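Local coordinates for uncharacterized protein (Danio rerio, PDB 5HBA) that forms the globular domain of a complement C1q A chain and probably takes part in recognising targets at the start of the classical complement pathway, at residues Ser68-Ala71 with Pro72-Leu76. Residues are numbered along the deposited sequence; the frame is centred on the assembly and turned at random.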
loop_
_atom_site.group_PDB
_atom_site.type_symbol
_atom_site.label_atom_id
_atom_site.label_comp_id
_atom_site.label_asym_id
_atom_site.label_seq_id
_atom_site.Cartn_x
_atom_site.Cartn_y
_atom_site.Cartn_z
ATOM N N SER A 68 0.137 -13.747 11.211
ATOM C CA SER A 68 0.444 -13.375 12.600
ATOM C C SER A 68 0.242 -14.554 13.557
ATOM O O SER A 68 -0.500 -15.492 13.248
ATOM C CB SER A 68 -0.463 -12.238 13.076
ATOM O OG SER A 68 -1.778 -12.723 13.321
ATOM N N THR A 69 0.882 -14.498 14.727
ATOM C CA THR A 69 0.593 -15.468 15.783
ATOM C C THR A 69 -0.374 -14.891 16.806
ATOM O O THR A 69 -0.498 -15.420 17.908
ATOM C CB THR A 69 1.855 -15.926 16.539
ATOM O OG1 THR A 69 2.578 -14.782 17.013
ATOM C CG2 THR A 69 2.753 -16.764 15.640
ATOM N N SER A 70 -1.044 -13.795 16.455
ATOM C CA SER A 70 -2.043 -13.227 17.354
ATOM C C SER A 70 -3.263 -14.148 17.406
ATOM O O SER A 70 -3.362 -15.088 16.610
ATOM C CB SER A 70 -2.411 -11.800 16.937
ATOM O OG SER A 70 -2.806 -11.726 15.571
ATOM N N ALA A 71 -4.162 -13.928 18.364
ATOM C CA ALA A 71 -5.393 -14.723 18.427
ATOM C C ALA A 71 -6.624 -13.824 18.338
ATOM O O ALA A 71 -6.748 -12.858 19.096
ATOM C CB ALA A 71 -5.434 -15.579 19.681
ATOM N N PRO A 72 -7.528 -14.113 17.386
ATOM C CA PRO A 72 -7.429 -15.181 16.379
ATOM C C PRO A 72 -6.362 -14.844 15.341
ATOM O O PRO A 72 -6.050 -13.659 15.158
ATOM C CB PRO A 72 -8.823 -15.197 15.746
ATOM C CG PRO A 72 -9.360 -13.819 15.970
ATOM C CD PRO A 72 -8.776 -13.340 17.266
ATOM N N PRO A 73 -5.790 -15.867 14.685
ATOM C CA PRO A 73 -4.616 -15.573 13.862
ATOM C C PRO A 73 -5.015 -14.930 12.540
ATOM O O PRO A 73 -6.161 -15.068 12.103
ATOM C CB PRO A 73 -3.983 -16.958 13.637
ATOM C CG PRO A 73 -5.005 -17.988 14.179
ATOM C CD PRO A 73 -6.272 -17.240 14.471
ATOM N N VAL A 74 -4.086 -14.205 11.930
ATOM C CA VAL A 74 -4.352 -13.574 10.652
ATOM C C VAL A 74 -3.647 -14.366 9.577
ATOM O O VAL A 74 -2.498 -14.784 9.752
ATOM C CB VAL A 74 -3.861 -12.114 10.636
ATOM C CG1 VAL A 74 -3.928 -11.520 9.224
ATOM C CG2 VAL A 74 -4.685 -11.288 11.602
ATOM N N SER A 75 -4.343 -14.587 8.467
ATOM C CA SER A 75 -3.726 -15.171 7.279
ATOM C C SER A 75 -4.386 -14.557 6.046
ATOM O O SER A 75 -5.489 -14.959 5.660
ATOM C CB SER A 75 -3.895 -16.696 7.292
ATOM O OG SER A 75 -3.157 -17.300 6.246
ATOM N N LEU A 76 -3.736 -13.553 5.455
ATOM C CA LEU A 76 -4.293 -12.871 4.280
ATOM C C LEU A 76 -3.403 -13.127 3.070
ATOM O O LEU A 76 -2.183 -12.953 3.152
ATOM C CB LEU A 76 -4.396 -11.360 4.524
ATOM C CG LEU A 76 -5.275 -10.897 5.678
ATOM C CD1 LEU A 76 -5.045 -9.427 5.906
ATOM C CD2 LEU A 76 -6.761 -11.174 5.368
#
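The hydroxyl of Ser68 is gripped from both arms of a turn: its OG accepts a hydrogen bond from the backbone N of Val74 at 3.1 Å and shares a shorter one with Ser70 OG at 2.7 Å. With chi1 at 74°, OG sits between its own backbone N and carbonyl carbon, a rotation that carries it across to the returning chain, where Val74 CB lies 3.5 Å from it. On the same pair of residues, Ser68 N donates to Val74 O (3.2 Å). The hydroxyl thus stands in for the main-chain acceptor that a regular antiparallel pair would offer Val74 N. At the tip, a cis peptide between Ala71 and Pro72 bends the chain, and Pro73, which has no N-H to give, instead brings its CA to 3.1 Å from Ser70 O in a C-H...O contact. The turn joins strands 62-68 and 75-80 at the edge of one sheet of the C1q jelly roll; Thr69 is tied to Lys103, and Val74 rests on Leu96 of strand 87-98. Were Ser68 an alanine, the Val74 amide would probably lose its acceptor and Ser70 OG this mate. A side-chain oxygen therefore closes a proline-rich turn where backbone pairing runs out.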